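Local coordinates for type 4 fimbrial biogenesis protein PilF (Pseudomonas aeruginosa, PDB 2HO1) that is essential for type IV pilus biogenesis, being required for outer-membrane localization of PilQ and its assembly into dodecameric secretins, at residues Glu54-Lys57 / Val58-Lys62; Thr135-Glu139 / Arg140-Phe144; Leu212-Gly215 / Ile216-Lys220. One frame throughout, in Å; residues are numbered along the deposited sequence.

How the contacts relate
Contact 3 is the most buried of the three, an unbroken run of helix 209-221, whereas contacts 1 and 2 combine buried apolar groups with an exposed charged side, each where a loop leads into a helix. Contacts 1 and 3 lie on opposite sides of the chain's centre, their own centres about 46 Å apart; contact 2 lies between them in sequence and closer to the middle, its residues also meeting the second subunit. Each includes an arginine. Its guanidinium meets a like-charged lysine chain obliquely in contact 1, lies between a threonine methyl and a phenylalanine ring in contact 2, and takes a leucine methyl in contact 3. Waters link polar groups within contacts 1 and 2, while contact 3 is mainly apolar.

Contact 1: Glu54-Lys57 / Val58-Lys62; sequences EQAK and VPLRK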
loop_
_atom_site.group_PDB
_atom_site.type_symbol
_atom_site.label_atom_id
_atom_site.label_comp_id
_atom_site.label_asym_id
_atom_site.label_seq_id
_atom_site.Cartn_x
_atom_site.Cartn_y
_atom_site.Cartn_z
ATOM N N GLU A 54 18.601 -10.131 -26.772
ATOM C CA GLU A 54 19.975 -9.656 -26.860
ATOM C C GLU A 54 20.118 -8.436 -27.789
ATOM O O GLU A 54 20.872 -7.515 -27.474
ATOM C CB GLU A 54 20.875 -10.834 -27.305
ATOM C CG GLU A 54 22.390 -10.585 -27.336
ATOM C CD GLU A 54 22.974 -10.090 -26.019
ATOM O OE1 GLU A 54 22.444 -10.437 -24.932
ATOM O OE2 GLU A 54 23.995 -9.357 -26.069
ATOM N N GLN A 55 19.383 -8.400 -28.904
ATOM C CA GLN A 55 19.467 -7.261 -29.850
ATOM C C GLN A 55 18.936 -5.947 -29.291
ATOM O O GLN A 55 19.312 -4.878 -29.759
ATOM C CB GLN A 55 18.683 -7.543 -31.127
ATOM C CG GLN A 55 19.340 -8.508 -32.072
ATOM C CD GLN A 55 18.334 -9.105 -33.045
ATOM O OE1 GLN A 55 17.717 -8.382 -33.837
ATOM N NE2 GLN A 55 18.153 -10.437 -32.979
ATOM N N ALA A 56 18.030 -6.048 -28.320
ATOM C CA ALA A 56 17.416 -4.897 -27.670
ATOM C C ALA A 56 18.440 -3.971 -27.015
ATOM O O ALA A 56 18.208 -2.778 -26.884
ATOM C CB ALA A 56 16.392 -5.386 -26.617
ATOM N N LYS A 57 19.584 -4.517 -26.602
ATOM C CA LYS A 57 20.622 -3.714 -25.951
ATOM C C LYS A 57 21.246 -2.575 -26.756
ATOM O O LYS A 57 21.541 -1.502 -26.194
ATOM C CB LYS A 57 21.762 -4.613 -25.454
ATOM C CG LYS A 57 21.400 -5.568 -24.331
ATOM C CD LYS A 57 22.604 -6.474 -24.050
ATOM C CE LYS A 57 22.387 -7.442 -22.907
ATOM N NZ LYS A 57 23.611 -8.311 -22.735
ATOM N N VAL A 58 21.474 -2.797 -28.051
ATOM C CA VAL A 58 22.097 -1.772 -28.902
ATOM C C VAL A 58 21.342 -0.453 -28.822
ATOM O O VAL A 58 21.912 0.563 -28.424
ATOM C CB VAL A 58 22.183 -2.238 -30.390
ATOM C CG1 VAL A 58 22.794 -1.132 -31.259
ATOM C CG2 VAL A 58 23.021 -3.517 -30.484
ATOM N N PRO A 59 20.056 -0.451 -29.210
ATOM C CA PRO A 59 19.205 0.743 -29.175
ATOM C C PRO A 59 19.147 1.348 -27.760
ATOM O O PRO A 59 19.230 2.575 -27.580
ATOM C CB PRO A 59 17.827 0.216 -29.586
ATOM C CG PRO A 59 18.118 -1.006 -30.389
ATOM C CD PRO A 59 19.319 -1.622 -29.728
ATOM N N LEU A 60 19.000 0.493 -26.750
ATOM C CA LEU A 60 18.895 0.991 -25.383
ATOM C C LEU A 60 20.190 1.647 -24.881
ATOM O O LEU A 60 20.143 2.600 -24.114
ATOM C CB LEU A 60 18.422 -0.136 -24.442
ATOM C CG LEU A 60 17.040 -0.721 -24.804
ATOM C CD1 LEU A 60 16.748 -1.897 -23.905
ATOM C CD2 LEU A 60 15.930 0.348 -24.665
ATOM N N ARG A 61 21.351 1.180 -25.319
ATOM C CA ARG A 61 22.562 1.842 -24.847
ATOM C C ARG A 61 22.651 3.197 -25.527
ATOM O O ARG A 61 23.168 4.153 -24.938
ATOM C CB ARG A 61 23.817 1.030 -25.155
ATOM C CG ARG A 61 23.740 -0.429 -24.773
ATOM C CD ARG A 61 24.190 -0.788 -23.349
ATOM N NE ARG A 61 24.404 -2.243 -23.306
ATOM C CZ ARG A 61 24.648 -2.978 -22.226
ATOM N NH1 ARG A 61 24.705 -2.428 -21.021
ATOM N NH2 ARG A 61 24.823 -4.286 -22.363
ATOM N N LYS A 62 22.144 3.294 -26.761
ATOM C CA LYS A 62 22.172 4.574 -27.475
ATOM C C LYS A 62 21.293 5.553 -26.718
ATOM O O LYS A 62 21.681 6.688 -26.472
ATOM C CB LYS A 62 21.668 4.434 -28.916
ATOM C CG LYS A 62 22.620 3.703 -29.845
ATOM C CD LYS A 62 22.087 3.670 -31.286
ATOM C CE LYS A 62 22.993 2.837 -32.200
ATOM N NZ LYS A 62 22.415 2.662 -33.580
HETATM O O HOH W 1 25.533 -6.608 -21.504
#
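The guanidinium of Arg61 is met obliquely by the Lys57 chain, with CD of Lys57 3.5 Å from NH2 of Arg61, while at its edge a water lies in plane. That water accepts from NZ of Lys57 at 2.8 Å and, more weakly, from NH2 of Arg61. It thus joins two like charges whose nitrogens, Lys57 NZ and Arg61 NH2, are 4.2 Å apart, and probably eases their repulsion. The two chains run side by side, one helical turn apart. Lys57 is extended beyond CG, while Arg61 bends at its second torsion (chi2 -89°), which brings its head group alongside the lysine methylenes. A salt bridge from Lys57 NZ to Glu54 OE1 at 3.3 Å, its hydrogen bond weak, probably offsets part of the positive charge. On the backbone, Leu60 N donates weakly to Ala56 O at 3.4 Å. Pro59 has a ring CD in place of an N-H, and this CD rests 3.3 Å from Gln55 O. On the buried side, CB of Ala56 touches CD1 of Leu60 at 4.4 Å. Ala56 also meets Tyr47 of helix 33-49, and both Ala56 and Leu60 meet Val80 of helix 71-83. A small alanine followed one turn later by a large apolar residue is consistent with the second helix of a tetratricopeptide repeat, here within TPR 1, packed between neighbouring helices.

Contact 2: Thr135-Glu139 / Arg140-Phe144; sequences TLYPE and RSRVF
Arg140 reaches back along the loop to Thr135, whose methyl CG2 sits over the centre of one face of the guanidinium, 3.7 Å from CZ of Arg140. The opposite face receives CE2 of Phe144. Methyl and ring suit these faces, where no N-H points; NE donates instead to Ser132 O, and a water links NH1 of Arg140 to the carbonyl oxygen of Thr135. With CG anti to the backbone N (chi1 172°) and the chain extended to NE, the arginine runs beside Thr135. The second subunit packs here too, its Lys166 against Thr135 and its Gln133 against Phe144. Glu139 is the N-cap of helix 140-153, which opens TPR 4, and sits within the type I turn from Tyr137 to Arg140, closed by Arg140 N to Tyr137 O at 3.0 Å. Its carbonyl oxygen takes Arg142 N at 2.8 Å and, weakly, Val143 N at 3.3 Å. The Glu139 side chain lies alongside Arg142, its methylene CG over one guanidinium face, offset toward the rim. Their charged ends probably attract only weakly: Glu139 OE2 is 4.5 Å from NH1 of Arg142, with no N-H pointing at it. Tyr137 turns one face to Glu139 N and its edge to the Val143 methyl CG2.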
loop_
_atom_site.group_PDB
_atom_site.type_symbol
_atom_site.label_atom_id
_atom_site.label_comp_id
_atom_site.label_asym_id
_atom_site.label_seq_id
_atom_site.Cartn_x
_atom_site.Cartn_y
_atom_site.Cartn_z
ATOM N N THR A 135 -3.085 6.218 -8.662
ATOM C CA THR A 135 -4.390 5.697 -9.061
ATOM C C THR A 135 -4.728 5.947 -10.535
ATOM O O THR A 135 -5.763 5.493 -11.013
ATOM C CB THR A 135 -5.544 6.267 -8.136
ATOM O OG1 THR A 135 -5.545 7.704 -8.194
ATOM C CG2 THR A 135 -5.302 5.860 -6.658
ATOM N N LEU A 136 -3.851 6.629 -11.261
ATOM C CA LEU A 136 -4.099 6.909 -12.680
ATOM C C LEU A 136 -3.353 5.929 -13.563
ATOM O O LEU A 136 -3.477 5.958 -14.787
ATOM C CB LEU A 136 -3.643 8.334 -13.046
ATOM C CG LEU A 136 -4.049 9.466 -12.082
ATOM C CD1 LEU A 136 -3.689 10.819 -12.708
ATOM C CD2 LEU A 136 -5.542 9.412 -11.822
ATOM N N TYR A 137 -2.558 5.055 -12.954
ATOM C CA TYR A 137 -1.797 4.091 -13.734
ATOM C C TYR A 137 -2.743 3.096 -14.412
ATOM O O TYR A 137 -3.485 2.376 -13.751
ATOM C CB TYR A 137 -0.766 3.388 -12.820
ATOM C CG TYR A 137 0.052 2.331 -13.523
ATOM C CD1 TYR A 137 0.585 2.558 -14.801
ATOM C CD2 TYR A 137 0.245 1.078 -12.936
ATOM C CE1 TYR A 137 1.276 1.556 -15.478
ATOM C CE2 TYR A 137 0.938 0.068 -13.602
ATOM C CZ TYR A 137 1.452 0.305 -14.875
ATOM O OH TYR A 137 2.135 -0.717 -15.517
ATOM N N PRO A 138 -2.734 3.050 -15.758
ATOM C CA PRO A 138 -3.608 2.138 -16.496
ATOM C C PRO A 138 -3.534 0.669 -16.086
ATOM O O PRO A 138 -4.526 -0.054 -16.166
ATOM C CB PRO A 138 -3.178 2.359 -17.959
ATOM C CG PRO A 138 -2.703 3.753 -17.971
ATOM C CD PRO A 138 -1.897 3.823 -16.696
ATOM N N GLU A 139 -2.364 0.230 -15.645
ATOM C CA GLU A 139 -2.177 -1.153 -15.245
ATOM C C GLU A 139 -2.189 -1.368 -13.733
ATOM O O GLU A 139 -1.648 -2.354 -13.226
ATOM C CB GLU A 139 -0.882 -1.686 -15.841
ATOM C CG GLU A 139 -1.056 -2.428 -17.145
ATOM C CD GLU A 139 -1.792 -1.631 -18.196
ATOM O OE1 GLU A 139 -1.350 -0.500 -18.518
ATOM O OE2 GLU A 139 -2.820 -2.143 -18.705
ATOM N N ARG A 140 -2.821 -0.450 -13.013
ATOM C CA ARG A 140 -2.907 -0.572 -11.566
ATOM C C ARG A 140 -3.522 -1.940 -11.204
ATOM O O ARG A 140 -3.158 -2.534 -10.172
ATOM C CB ARG A 140 -3.717 0.607 -11.019
ATOM C CG ARG A 140 -4.097 0.570 -9.530
ATOM C CD ARG A 140 -4.257 2.017 -9.039
ATOM N NE ARG A 140 -4.792 2.124 -7.687
ATOM C CZ ARG A 140 -6.081 2.334 -7.400
ATOM N NH1 ARG A 140 -6.985 2.465 -8.376
ATOM N NH2 ARG A 140 -6.474 2.403 -6.131
ATOM N N SER A 141 -4.431 -2.451 -12.045
ATOM C CA SER A 141 -5.044 -3.768 -11.791
ATOM C C SER A 141 -3.971 -4.857 -11.656
ATOM O O SER A 141 -4.132 -5.803 -10.885
ATOM C CB SER A 141 -5.998 -4.169 -12.918
ATOM O OG SER A 141 -5.339 -4.193 -14.177
ATOM N N ARG A 142 -2.893 -4.728 -12.422
ATOM C CA ARG A 142 -1.767 -5.683 -12.371
ATOM C C ARG A 142 -1.000 -5.527 -11.074
ATOM O O ARG A 142 -0.482 -6.502 -10.520
ATOM C CB ARG A 142 -0.812 -5.456 -13.546
ATOM C CG ARG A 142 -1.154 -6.309 -14.755
ATOM C CD ARG A 142 -0.757 -5.674 -16.107
ATOM N NE ARG A 142 0.569 -5.044 -16.160
ATOM C CZ ARG A 142 1.183 -4.735 -17.305
ATOM N NH1 ARG A 142 0.588 -5.014 -18.470
ATOM N NH2 ARG A 142 2.378 -4.139 -17.301
ATOM N N VAL A 143 -0.888 -4.283 -10.608
ATOM C CA VAL A 143 -0.221 -4.035 -9.357
ATOM C C VAL A 143 -0.940 -4.808 -8.248
ATOM O O VAL A 143 -0.290 -5.447 -7.416
ATOM C CB VAL A 143 -0.222 -2.528 -9.018
ATOM C CG1 VAL A 143 0.293 -2.313 -7.625
ATOM C CG2 VAL A 143 0.612 -1.775 -10.044
ATOM N N PHE A 144 -2.270 -4.757 -8.227
ATOM C CA PHE A 144 -3.026 -5.474 -7.211
ATOM C C PHE A 144 -2.973 -6.987 -7.405
ATOM O O PHE A 144 -3.057 -7.754 -6.427
ATOM C CB PHE A 144 -4.476 -5.012 -7.170
ATOM C CG PHE A 144 -4.652 -3.679 -6.513
ATOM C CD1 PHE A 144 -4.205 -3.470 -5.206
ATOM C CD2 PHE A 144 -5.226 -2.615 -7.198
ATOM C CE1 PHE A 144 -4.315 -2.241 -4.599
ATOM C CE2 PHE A 144 -5.332 -1.370 -6.571
ATOM C CZ PHE A 144 -4.873 -1.199 -5.270
HETATM O O HOH W 2 -6.966 3.153 -11.139
HETATM O O HOH W 3 3.599 -3.063 -15.183
HETATM O O HOH W 4 -6.080 -0.872 -13.811
HETATM O O HOH W 5 -5.969 -2.978 -16.414
#

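Contact 3: Leu212-Gly215 / Ile216-Lys220; sequences LLLG and IRLAK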
loop_
_atom_site.group_PDB
_atom_site.type_symbol
_atom_site.label_atom_id
_atom_site.label_comp_id
_atom_site.label_asym_id
_atom_site.label_seq_id
_atom_site.Cartn_x
_atom_site.Cartn_y
_atom_site.Cartn_z
ATOM N N LEU A 212 -7.656 -27.765 -14.488
ATOM C CA LEU A 212 -8.525 -28.880 -14.862
ATOM C C LEU A 212 -8.923 -29.617 -13.593
ATOM O O LEU A 212 -10.089 -29.972 -13.419
ATOM C CB LEU A 212 -7.822 -29.849 -15.848
ATOM C CG LEU A 212 -7.669 -29.289 -17.267
ATOM C CD1 LEU A 212 -6.697 -30.133 -18.083
ATOM C CD2 LEU A 212 -9.048 -29.214 -17.941
ATOM N N LEU A 213 -7.972 -29.822 -12.692
ATOM C CA LEU A 213 -8.271 -30.529 -11.457
ATOM C C LEU A 213 -9.233 -29.727 -10.572
ATOM O O LEU A 213 -10.126 -30.300 -9.927
ATOM C CB LEU A 213 -6.997 -30.827 -10.689
ATOM C CG LEU A 213 -7.217 -31.642 -9.413
ATOM C CD1 LEU A 213 -7.717 -33.044 -9.763
ATOM C CD2 LEU A 213 -5.927 -31.722 -8.639
ATOM N N LEU A 214 -9.053 -28.406 -10.544
ATOM C CA LEU A 214 -9.918 -27.543 -9.743
ATOM C C LEU A 214 -11.331 -27.625 -10.311
ATOM O O LEU A 214 -12.300 -27.724 -9.558
ATOM C CB LEU A 214 -9.416 -26.081 -9.758
ATOM C CG LEU A 214 -10.310 -24.989 -9.124
ATOM C CD1 LEU A 214 -10.657 -25.368 -7.672
ATOM C CD2 LEU A 214 -9.592 -23.623 -9.169
ATOM N N GLY A 215 -11.439 -27.574 -11.638
ATOM C CA GLY A 215 -12.737 -27.651 -12.288
ATOM C C GLY A 215 -13.384 -29.009 -12.061
ATOM O O GLY A 215 -14.600 -29.125 -11.907
ATOM N N ILE A 216 -12.565 -30.052 -12.062
ATOM C CA ILE A 216 -13.051 -31.397 -11.815
ATOM C C ILE A 216 -13.616 -31.484 -10.410
ATOM O O ILE A 216 -14.730 -31.962 -10.211
ATOM C CB ILE A 216 -11.945 -32.447 -11.985
ATOM C CG1 ILE A 216 -11.699 -32.726 -13.467
ATOM C CG2 ILE A 216 -12.314 -33.724 -11.255
ATOM C CD1 ILE A 216 -10.421 -33.476 -13.742
ATOM N N ARG A 217 -12.862 -31.017 -9.419
ATOM C CA ARG A 217 -13.349 -31.068 -8.042
ATOM C C ARG A 217 -14.592 -30.182 -7.820
ATOM O O ARG A 217 -15.431 -30.494 -6.968
ATOM C CB ARG A 217 -12.231 -30.686 -7.069
ATOM C CG ARG A 217 -11.120 -31.733 -6.971
ATOM C CD ARG A 217 -9.883 -31.153 -6.337
ATOM N NE ARG A 217 -8.865 -32.149 -6.005
ATOM C CZ ARG A 217 -7.625 -31.832 -5.620
ATOM N NH1 ARG A 217 -7.252 -30.552 -5.540
ATOM N NH2 ARG A 217 -6.746 -32.783 -5.325
ATOM N N LEU A 218 -14.721 -29.098 -8.586
ATOM C CA LEU A 218 -15.887 -28.233 -8.449
ATOM C C LEU A 218 -17.106 -28.921 -9.056
ATOM O O LEU A 218 -18.199 -28.872 -8.481
ATOM C CB LEU A 218 -15.666 -26.872 -9.118
ATOM C CG LEU A 218 -14.907 -25.833 -8.275
ATOM C CD1 LEU A 218 -14.730 -24.538 -9.064
ATOM C CD2 LEU A 218 -15.668 -25.564 -6.981
ATOM N N ALA A 219 -16.922 -29.564 -10.209
ATOM C CA ALA A 219 -18.011 -30.286 -10.878
ATOM C C ALA A 219 -18.579 -31.335 -9.919
ATOM O O ALA A 219 -19.794 -31.475 -9.769
ATOM C CB ALA A 219 -17.489 -30.961 -12.143
ATOM N N LYS A 220 -17.684 -32.067 -9.263
ATOM C CA LYS A 220 -18.091 -33.093 -8.316
ATOM C C LYS A 220 -18.983 -32.513 -7.226
ATOM O O LYS A 220 -19.949 -33.147 -6.803
ATOM C CB LYS A 220 -16.868 -33.751 -7.680
ATOM C CG LYS A 220 -16.040 -34.614 -8.635
ATOM C CD LYS A 220 -14.970 -35.364 -7.852
ATOM C CE LYS A 220 -14.349 -36.470 -8.676
ATOM N NZ LYS A 220 -13.765 -37.514 -7.790
#
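Four successive i to i+4 bonds mark a regular alpha-helical run of about two turns, with Ile216 N to Leu212 O at 2.8 Å and Arg217 N to Leu213 O, nearly straight at 167°, among them. Leu213 carries the main side-chain contact: its methyl CD2 lies over the centre of one face of the Arg217 guanidinium, 3.5 Å from CZ of Arg217. Since Leu213 CG stands anti to the backbone N (chi1 -177°), the branch leans over the next turn, and the extended arginine crosses it obliquely. A leucine methyl suits a guanidinium face, which has no N-H directed outward from it; NH2 of Arg217 is instead engaged in a salt bridge with Glu247 of helix 243-249. Leu214 and Leu218 form an apolar pair, CD1 of Leu214 lying 4.3 Å from CG of Leu218, and both meet Tyr186 of helix 175-187. On another side, Leu212 and Ile216 meet Tyr231, and Ala219 meets Thr227, both on helix 225-238. Between these two sides Gly215 adds no bulk, and its oxygen receives Ala219 N at 2.9 Å. The Leu214-Gly215 pair, with Leu218 one turn beyond Leu214, is consistent with the large-then-small pattern in the first helix of a tetratricopeptide repeat, here TPR 6.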